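Local coordinates for protein diaminopimelate decarboxylase (Psychromonas ingrahamii, PDB 4XG1) that probably catalyses the pyridoxal phosphate-dependent decarboxylation of meso-diaminopimelate to L-lysine, the step that completes lysine biosynthesis by the diaminopimelate route, at residues B[120-125]-B[146-151]; B[275-280]-B[374-379]; B[306-311]-B[350-355]. All coordinates share one frame; numbering follows the deposited sequence.

In the fold
The three contacts follow the chain from the TIM barrel into the sheet-rich C-terminal part. Contact 1 comes first, joining neighbouring parallel strands of the barrel. Contact 2 returns the loop after strand 367-371 to the short helix that follows barrel strand 270-273, and contact 3 is nested within the long excursion it closes. Contact 2 lies near the chain's centre in space, its centre about 23 Å from that of contact 1 and 18 Å from that of contact 3, which it touches where G377 packs on L311. Contacts 1 and 3, centres 36 Å apart, lie on opposite sides of the chain's centre. The ligand thus sits between two domains, beside the second subunit, which contacts 2 and 3 both meet.

Contact 1. Residues B[120-125]-B[146-151]; sequences IMCFNV and PISIRI
The ring of F123 meets P146 with its edge: the P146 carbonyl oxygen lies in the ring plane, with O 3.2 Å from CD1 of F123. One face of the same ring receives I120, whose CD1 sits over the centre, 3.8 Å above the plane. With CG turned beside its own backbone N (chi1 -68°), F123 keeps both its ring edge and its amide close to that oxygen, and its N donates to P146 O at 2.9 Å. From there a parallel ladder runs on: S148 N gives to F123 O, V125 N to S148 O, and R150 N to V125 O at 2.7 Å, the last bond nearly straight (170°). At the start of the ladder the P146 ring lies against the M121 carbonyl, with CG 3.1 Å from M121 O. One face of the sheet carries F123, V125, I147 and I149, the CB of V125 approaching CD1 of I149. N124 and S148 occupy the other face, where C122 SG also comes within 3.1 Å of S148 OG. The guanidinium of R150 leads away to a salt bridge with E126. This is the classical right-handed beta-alpha-beta unit of the TIM barrel. Helix 128-140 covers the F123 and V125 side through I134 and L131, while strands 100-102 and 192-198 flank the pair and continue the barrel.

Contact 2. Residues B[275-280]-B[374-379]; sequences PGRAIM and GAYGST. With LLP ((2S)-2-amino-6-[[3-hydroxy-2-methyl-5-(phosphonooxymethyl)pyridin-4-yl]methylideneamino]hexanoic acid), chain T.
R277 and Y376 converge on one ligand, a pyridoxal phosphate joined to a lysine through NZ, in the phosphate-binding arrangement of a TIM-barrel decarboxylase: a phosphate-binding loop running into the N-terminus of a short helix. G276 is the N-cap of helix 277-280. The phosphate is held by backbone amides, G276 N donating to OP3 of LLP and R277 N to OP1 at 2.7 Å, so the helix end probably adds to the pull on its negative charge. The Y376 hydroxyl, too, donates to OP1, which lies in the plane of the phenol ring. At the other end of the ligand the R277 guanidinium turns its edge to the carboxylate, NH1 and NH2 both bonding OXT of LLP, NH1 at 3.0 Å. A bend at chi3 (-39°) carries the group there, and S203 and Y245 also engage it, while R313, close to R277, also hydrogen-bonds the ligand. Packing completes the contact. LLP CB rests over the centre of the Y376 ring, 3.5 Å above its plane, and CE2 of Y376 lies over one face of the R277 guanidinium, off-centre toward its rim. Y384 of the second subunit packs on Y376. Behind the pocket A375 CB touches M280 CB at 4.1 Å, and the CA-H of G374 points to the helix carbonyl, with CA 3.2 Å from M280 O.

Contact 3. Residues B[306-311]-B[350-355]; sequences AAMNDL and TGDFLG
M308 and D352 cross obliquely, M308 CG beside the carboxylate oxygen OD1 and SD beside CB and CA of D352. M308 holds CG between its backbone N and carbonyl carbon (chi1 71°), which brings SD to 3.9 Å from D352 CB. With CG anti to its backbone N (chi1 171°), D352 directs OD1 to the backbone N-H of M308, accepting it at 2.8 Å from N to OD1. The donor approaches from above the carboxylate plane, 42° out of it, and A307 CB also comes close, 3.3 Å from D352 OD1. OD2 is engaged by I347 N and by a salt bridge with K171 of the second subunit, so both oxygens of this buried acid are used. L354 makes the apolar half by spreading its two methyls: CD1 lies 4.1 Å from A306 CB, and CD2 meets L311 at CB. A water bridges the two backbones, donating to L311 O at 2.7 Å and to F353 O. The loop 306-311 is itself stiffened by D310, whose OD2 takes A307 N on its anti lone pair while pairing with R387. On the facing side D352 centres an inverse gamma turn, and L354 and G355 form a classic beta bulge opposite I343. M308 lies beside E349, whose counterpart in the second subunit hydrogen-bonds the ligand bound here, a shared active site characteristic of these decarboxylases.

Contact 1. Residues B[120-125]-B[146-151]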
loop_
_atom_site.group_PDB
_atom_site.type_symbol
_atom_site.label_atom_id
_atom_site.label_comp_id
_atom_site.label_asym_id
_atom_site.label_seq_id
_atom_site.Cartn_x
_atom_site.Cartn_y
_atom_site.Cartn_z
ATOM N N ILE B 120 -3.867 -21.248 20.017
ATOM C CA ILE B 120 -3.408 -21.610 18.662
ATOM C C ILE B 120 -2.435 -22.759 18.703
ATOM O O ILE B 120 -1.813 -22.987 19.718
ATOM C CB ILE B 120 -2.753 -20.442 17.909
ATOM C CG1 ILE B 120 -1.561 -19.882 18.671
ATOM C CG2 ILE B 120 -3.765 -19.329 17.692
ATOM C CD1 ILE B 120 -0.587 -19.166 17.762
ATOM N N MET B 121 -2.306 -23.441 17.570
ATOM C CA MET B 121 -1.376 -24.539 17.390
ATOM C C MET B 121 0.103 -24.206 17.671
ATOM O O MET B 121 0.769 -24.985 18.330
ATOM C CB MET B 121 -1.462 -25.078 15.969
ATOM C CG MET B 121 -0.678 -26.353 15.738
ATOM S SD MET B 121 -0.952 -27.020 14.072
ATOM C CE MET B 121 -2.578 -27.696 14.248
ATOM N N CYS B 122 0.628 -23.090 17.164
ATOM C CA CYS B 122 2.085 -22.889 17.179
ATOM C C CYS B 122 2.486 -21.450 16.846
ATOM O O CYS B 122 1.871 -20.813 16.016
ATOM C CB CYS B 122 2.744 -23.869 16.173
ATOM S SG CYS B 122 4.478 -24.206 16.458
ATOM N N PHE B 123 3.535 -20.977 17.493
ATOM C CA PHE B 123 4.185 -19.725 17.176
ATOM C C PHE B 123 5.452 -20.032 16.393
ATOM O O PHE B 123 6.315 -20.704 16.894
ATOM C CB PHE B 123 4.581 -18.984 18.439
ATOM C CG PHE B 123 3.424 -18.479 19.244
ATOM C CD1 PHE B 123 2.731 -19.330 20.111
ATOM C CD2 PHE B 123 3.017 -17.150 19.151
ATOM C CE1 PHE B 123 1.660 -18.871 20.858
ATOM C CE2 PHE B 123 1.951 -16.679 19.898
ATOM C CZ PHE B 123 1.267 -17.544 20.746
ATOM N N ASN B 124 5.554 -19.569 15.157
ATOM C CA ASN B 124 6.770 -19.708 14.381
ATOM C C ASN B 124 7.692 -18.554 14.737
ATOM O O ASN B 124 7.511 -17.441 14.252
ATOM C CB ASN B 124 6.440 -19.708 12.895
ATOM C CG ASN B 124 5.682 -20.950 12.471
ATOM O OD1 ASN B 124 5.794 -22.000 13.117
ATOM N ND2 ASN B 124 4.886 -20.850 11.399
ATOM N N VAL B 125 8.682 -18.824 15.588
ATOM C CA VAL B 125 9.547 -17.792 16.167
ATOM C C VAL B 125 10.732 -17.430 15.262
ATOM O O VAL B 125 11.364 -18.303 14.653
ATOM C CB VAL B 125 10.096 -18.222 17.552
ATOM C CG1 VAL B 125 11.050 -17.189 18.141
ATOM C CG2 VAL B 125 8.960 -18.462 18.516
ATOM N N PRO B 146 3.188 -23.124 22.540
ATOM C CA PRO B 146 3.763 -24.043 21.576
ATOM C C PRO B 146 4.571 -23.285 20.546
ATOM O O PRO B 146 4.122 -22.250 20.072
ATOM C CB PRO B 146 2.541 -24.707 20.915
ATOM C CG PRO B 146 1.439 -23.758 21.107
ATOM C CD PRO B 146 1.736 -22.972 22.359
ATOM N N ILE B 147 5.749 -23.782 20.189
ATOM C CA ILE B 147 6.660 -23.005 19.339
ATOM C C ILE B 147 7.467 -23.832 18.359
ATOM O O ILE B 147 7.846 -24.963 18.671
ATOM C CB ILE B 147 7.619 -22.157 20.157
ATOM C CG1 ILE B 147 8.659 -23.028 20.859
ATOM C CG2 ILE B 147 6.897 -21.290 21.161
ATOM C CD1 ILE B 147 10.016 -22.972 20.187
ATOM N N SER B 148 7.646 -23.299 17.153
ATOM C CA SER B 148 8.697 -23.719 16.256
ATOM C C SER B 148 9.669 -22.577 16.132
ATOM O O SER B 148 9.394 -21.449 16.541
ATOM C CB SER B 148 8.209 -24.055 14.874
ATOM O OG SER B 148 7.035 -24.828 14.906
ATOM N N ILE B 149 10.820 -22.874 15.551
ATOM C CA ILE B 149 11.749 -21.848 15.197
ATOM C C ILE B 149 11.743 -21.800 13.709
ATOM O O ILE B 149 11.771 -22.833 13.046
ATOM C CB ILE B 149 13.163 -22.149 15.665
ATOM C CG1 ILE B 149 13.186 -22.531 17.161
ATOM C CG2 ILE B 149 14.086 -20.944 15.420
ATOM C CD1 ILE B 149 12.999 -21.366 18.091
ATOM N N ARG B 150 11.663 -20.590 13.176
ATOM C CA ARG B 150 11.852 -20.383 11.743
ATOM C C ARG B 150 13.368 -20.428 11.441
ATOM O O ARG B 150 14.150 -19.581 11.923
ATOM C CB ARG B 150 11.273 -19.053 11.281
ATOM C CG ARG B 150 11.290 -18.900 9.765
ATOM C CD ARG B 150 10.772 -17.532 9.338
ATOM N NE ARG B 150 10.857 -17.371 7.909
ATOM C CZ ARG B 150 10.347 -16.361 7.235
ATOM N NH1 ARG B 150 9.664 -15.424 7.842
ATOM N NH2 ARG B 150 10.521 -16.313 5.930
ATOM N N ILE B 151 13.739 -21.411 10.635
ATOM C CA ILE B 151 15.094 -21.708 10.351
ATOM C C ILE B 151 15.395 -21.374 8.918
ATOM O O ILE B 151 14.570 -21.554 8.028
ATOM C CB ILE B 151 15.365 -23.219 10.531
ATOM C CG1 ILE B 151 15.179 -23.617 11.978
ATOM C CG2 ILE B 151 16.767 -23.603 10.048
ATOM C CD1 ILE B 151 16.025 -22.811 12.933
#

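Contact 2. Residues B[275-280]-B[374-379]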
loop_
_atom_site.group_PDB
_atom_site.type_symbol
_atom_site.label_atom_id
_atom_site.label_comp_id
_atom_site.label_asym_id
_atom_site.label_seq_id
_atom_site.Cartn_x
_atom_site.Cartn_y
_atom_site.Cartn_z
ATOM N N PRO B 275 0.677 -22.244 1.990
ATOM C CA PRO B 275 0.574 -21.552 0.727
ATOM C C PRO B 275 -0.396 -20.336 0.757
ATOM O O PRO B 275 -1.439 -20.392 1.389
ATOM C CB PRO B 275 0.025 -22.639 -0.204
ATOM C CG PRO B 275 -0.802 -23.480 0.694
ATOM C CD PRO B 275 -0.028 -23.533 1.962
ATOM N N GLY B 276 -0.081 -19.304 -0.018
ATOM C CA GLY B 276 -0.988 -18.167 -0.225
ATOM C C GLY B 276 -1.276 -17.916 -1.684
ATOM O O GLY B 276 -2.359 -18.249 -2.196
ATOM N N ARG B 277 -0.270 -17.387 -2.368
ATOM C CA ARG B 277 -0.365 -17.103 -3.797
ATOM C C ARG B 277 -0.902 -18.269 -4.636
ATOM O O ARG B 277 -1.762 -18.084 -5.476
ATOM C CB ARG B 277 0.998 -16.683 -4.316
ATOM C CG ARG B 277 1.004 -16.164 -5.732
ATOM C CD ARG B 277 2.405 -15.942 -6.298
ATOM N NE ARG B 277 3.363 -15.393 -5.372
ATOM C CZ ARG B 277 3.615 -14.106 -5.155
ATOM N NH1 ARG B 277 2.974 -13.131 -5.763
ATOM N NH2 ARG B 277 4.533 -13.793 -4.243
ATOM N N ALA B 278 -0.381 -19.472 -4.406
ATOM C CA ALA B 278 -0.714 -20.629 -5.233
ATOM C C ALA B 278 -2.189 -20.963 -5.121
ATOM O O ALA B 278 -2.812 -21.424 -6.082
ATOM C CB ALA B 278 0.110 -21.812 -4.827
ATOM N N ILE B 279 -2.772 -20.651 -3.974
ATOM C CA ILE B 279 -4.215 -20.818 -3.834
ATOM C C ILE B 279 -5.016 -19.680 -4.438
ATOM O O ILE B 279 -5.996 -19.916 -5.119
ATOM C CB ILE B 279 -4.612 -21.046 -2.377
ATOM C CG1 ILE B 279 -4.071 -22.395 -1.935
ATOM C CG2 ILE B 279 -6.129 -21.007 -2.218
ATOM C CD1 ILE B 279 -4.224 -22.642 -0.458
ATOM N N MET B 280 -4.623 -18.445 -4.214
ATOM C CA MET B 280 -5.523 -17.302 -4.536
ATOM C C MET B 280 -5.214 -16.519 -5.783
ATOM O O MET B 280 -6.114 -15.890 -6.331
ATOM C CB MET B 280 -5.549 -16.329 -3.371
ATOM C CG MET B 280 -6.220 -16.871 -2.131
ATOM S SD MET B 280 -7.956 -17.249 -2.347
ATOM C CE MET B 280 -8.593 -15.810 -3.209
ATOM N N GLY B 374 -5.867 -12.151 -7.265
ATOM C CA GLY B 374 -6.512 -12.684 -6.075
ATOM C C GLY B 374 -5.595 -12.744 -4.856
ATOM O O GLY B 374 -6.076 -12.937 -3.734
ATOM N N ALA B 375 -4.286 -12.618 -5.078
ATOM C CA ALA B 375 -3.309 -12.644 -4.009
ATOM C C ALA B 375 -2.506 -11.357 -4.011
ATOM O O ALA B 375 -2.034 -10.910 -5.037
ATOM C CB ALA B 375 -2.380 -13.805 -4.209
ATOM N N TYR B 376 -2.387 -10.752 -2.841
ATOM C CA TYR B 376 -1.636 -9.518 -2.692
ATOM C C TYR B 376 -2.224 -8.413 -3.557
ATOM O O TYR B 376 -1.495 -7.546 -4.071
ATOM C CB TYR B 376 -0.160 -9.780 -2.960
ATOM C CG TYR B 376 0.314 -10.940 -2.123
ATOM C CD1 TYR B 376 0.476 -10.798 -0.747
ATOM C CD2 TYR B 376 0.549 -12.175 -2.669
ATOM C CE1 TYR B 376 0.898 -11.855 0.038
ATOM C CE2 TYR B 376 0.953 -13.261 -1.877
ATOM C CZ TYR B 376 1.111 -13.088 -0.545
ATOM O OH TYR B 376 1.495 -14.111 0.248
ATOM N N GLY B 377 -3.550 -8.440 -3.662
ATOM C CA GLY B 377 -4.307 -7.445 -4.421
ATOM C C GLY B 377 -4.992 -6.504 -3.458
ATOM O O GLY B 377 -4.434 -5.439 -3.073
ATOM N N SER B 378 -6.175 -6.896 -3.012
ATOM C CA SER B 378 -6.888 -6.078 -2.068
ATOM C C SER B 378 -6.163 -5.964 -0.758
ATOM O O SER B 378 -6.312 -4.948 -0.091
ATOM C CB SER B 378 -8.259 -6.637 -1.780
ATOM O OG SER B 378 -8.088 -7.926 -1.294
ATOM N N THR B 379 -5.378 -6.958 -0.373
ATOM C CA THR B 379 -4.675 -6.877 0.902
ATOM C C THR B 379 -3.660 -5.761 0.960
ATOM O O THR B 379 -3.316 -5.309 2.043
ATOM C CB THR B 379 -3.985 -8.188 1.334
ATOM O OG1 THR B 379 -3.082 -8.668 0.342
ATOM C CG2 THR B 379 -4.995 -9.195 1.636
HETATM N N1 LLP T . 4.459 -18.019 5.123
HETATM C C2 LLP T . 5.219 -16.978 5.481
HETATM C "C2'" LLP T . 5.955 -17.022 6.796
HETATM C C3 LLP T . 5.277 -15.817 4.572
HETATM O O3 LLP T . 6.053 -14.752 4.875
HETATM C C4 LLP T . 4.530 -15.853 3.310
HETATM C "C4'" LLP T . 4.553 -14.742 2.308
HETATM C C5 LLP T . 3.729 -17.062 3.028
HETATM C C6 LLP T . 3.731 -18.075 3.975
HETATM C "C5'" LLP T . 2.901 -17.217 1.782
HETATM O OP4 LLP T . 3.645 -17.160 0.630
HETATM P P LLP T . 3.029 -17.376 -0.833
HETATM O OP1 LLP T . 1.794 -16.487 -0.845
HETATM O OP2 LLP T . 4.153 -17.081 -1.853
HETATM O OP3 LLP T . 2.802 -18.887 -1.031
HETATM N N LLP T . 3.388 -8.808 -1.517
HETATM C CA LLP T . 4.197 -9.817 -2.316
HETATM C CB LLP T . 4.080 -11.214 -1.718
HETATM C CG LLP T . 5.192 -11.638 -0.777
HETATM C CD LLP T . 4.665 -12.235 0.508
HETATM C CE LLP T . 5.820 -12.845 1.325
HETATM N NZ LLP T . 5.484 -13.650 2.517
HETATM C C LLP T . 3.629 -9.892 -3.712
HETATM O O LLP T . 2.616 -9.288 -4.023
HETATM O OXT LLP T . 4.139 -10.568 -4.590
#

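Contact 3. Residues B[306-311]-B[350-355]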
loop_
_atom_site.group_PDB
_atom_site.type_symbol
_atom_site.label_atom_id
_atom_site.label_comp_id
_atom_site.label_asym_id
_atom_site.label_seq_id
_atom_site.Cartn_x
_atom_site.Cartn_y
_atom_site.Cartn_z
ATOM N N ALA B 306 -9.239 1.978 -12.174
ATOM C CA ALA B 306 -8.449 1.329 -11.120
ATOM C C ALA B 306 -7.039 1.924 -11.109
ATOM O O ALA B 306 -6.558 2.378 -12.145
ATOM C CB ALA B 306 -8.384 -0.155 -11.342
ATOM N N ALA B 307 -6.377 1.875 -9.959
ATOM C CA ALA B 307 -5.070 2.453 -9.798
ATOM C C ALA B 307 -4.209 1.682 -8.803
ATOM O O ALA B 307 -4.606 0.642 -8.302
ATOM C CB ALA B 307 -5.217 3.900 -9.363
ATOM N N MET B 308 -3.036 2.221 -8.497
ATOM C CA MET B 308 -2.096 1.598 -7.604
ATOM C C MET B 308 -2.639 1.438 -6.194
ATOM O O MET B 308 -2.189 0.553 -5.465
ATOM C CB MET B 308 -0.755 2.356 -7.593
ATOM C CG MET B 308 -0.849 3.699 -6.915
ATOM S SD MET B 308 0.657 4.681 -7.045
ATOM C CE MET B 308 1.529 3.937 -5.696
ATOM N N ASN B 309 -3.598 2.255 -5.796
ATOM C CA ASN B 309 -4.248 2.026 -4.497
ATOM C C ASN B 309 -5.175 0.818 -4.499
ATOM O O ASN B 309 -5.475 0.272 -3.439
ATOM C CB ASN B 309 -5.049 3.214 -4.024
ATOM C CG ASN B 309 -6.341 3.342 -4.784
ATOM O OD1 ASN B 309 -6.318 3.547 -6.017
ATOM N ND2 ASN B 309 -7.464 3.173 -4.099
ATOM N N ASP B 310 -5.634 0.403 -5.672
ATOM C CA ASP B 310 -6.437 -0.824 -5.783
ATOM C C ASP B 310 -5.524 -2.040 -5.947
ATOM O O ASP B 310 -5.769 -3.094 -5.352
ATOM C CB ASP B 310 -7.330 -0.684 -6.969
ATOM C CG ASP B 310 -8.251 0.490 -6.867
ATOM O OD1 ASP B 310 -9.140 0.476 -5.976
ATOM O OD2 ASP B 310 -8.182 1.361 -7.755
ATOM N N LEU B 311 -4.449 -1.859 -6.738
ATOM C CA LEU B 311 -3.510 -2.929 -7.035
ATOM C C LEU B 311 -2.142 -2.377 -7.152
ATOM O O LEU B 311 -1.801 -1.680 -8.134
ATOM C CB LEU B 311 -3.869 -3.618 -8.357
ATOM C CG LEU B 311 -2.924 -4.721 -8.841
ATOM C CD1 LEU B 311 -3.033 -5.958 -7.981
ATOM C CD2 LEU B 311 -3.255 -5.108 -10.260
ATOM N N THR B 350 3.532 9.083 -11.765
ATOM C CA THR B 350 3.918 8.266 -12.910
ATOM C C THR B 350 3.982 6.792 -12.519
ATOM O O THR B 350 3.756 5.930 -13.351
ATOM C CB THR B 350 5.275 8.674 -13.472
ATOM O OG1 THR B 350 6.242 8.636 -12.415
ATOM C CG2 THR B 350 5.230 10.102 -14.020
ATOM N N GLY B 351 4.279 6.522 -11.244
ATOM C CA GLY B 351 4.247 5.172 -10.725
ATOM C C GLY B 351 2.869 4.519 -10.764
ATOM O O GLY B 351 2.751 3.283 -10.648
ATOM N N ASP B 352 1.815 5.307 -10.913
ATOM C CA ASP B 352 0.489 4.696 -10.947
ATOM C C ASP B 352 0.194 4.110 -12.304
ATOM O O ASP B 352 -0.408 4.770 -13.144
ATOM C CB ASP B 352 -0.633 5.652 -10.549
ATOM C CG ASP B 352 -2.009 5.060 -10.807
ATOM O OD1 ASP B 352 -2.181 3.841 -10.581
ATOM O OD2 ASP B 352 -2.905 5.795 -11.287
ATOM N N PHE B 353 0.557 2.852 -12.480
ATOM C CA PHE B 353 0.194 2.106 -13.679
ATOM C C PHE B 353 -0.213 0.682 -13.319
ATOM O O PHE B 353 0.110 0.172 -12.255
ATOM C CB PHE B 353 1.370 2.078 -14.657
ATOM C CG PHE B 353 2.547 1.278 -14.181
ATOM C CD1 PHE B 353 3.553 1.866 -13.434
ATOM C CD2 PHE B 353 2.653 -0.081 -14.479
ATOM C CE1 PHE B 353 4.648 1.098 -12.978
ATOM C CE2 PHE B 353 3.745 -0.843 -14.029
ATOM C CZ PHE B 353 4.742 -0.247 -13.283
ATOM N N LEU B 354 -0.941 0.051 -14.223
ATOM C CA LEU B 354 -1.334 -1.333 -14.059
ATOM C C LEU B 354 -0.609 -2.269 -15.015
ATOM O O LEU B 354 -0.436 -3.465 -14.716
ATOM C CB LEU B 354 -2.813 -1.465 -14.265
ATOM C CG LEU B 354 -3.617 -0.631 -13.285
ATOM C CD1 LEU B 354 -5.049 -0.787 -13.688
ATOM C CD2 LEU B 354 -3.450 -1.071 -11.832
ATOM N N GLY B 355 -0.189 -1.737 -16.153
ATOM C CA GLY B 355 0.552 -2.540 -17.112
ATOM C C GLY B 355 1.131 -1.653 -18.190
ATOM O O GLY B 355 0.564 -0.621 -18.506
HETATM O O HOH W 1 0.405 -0.777 -9.388
#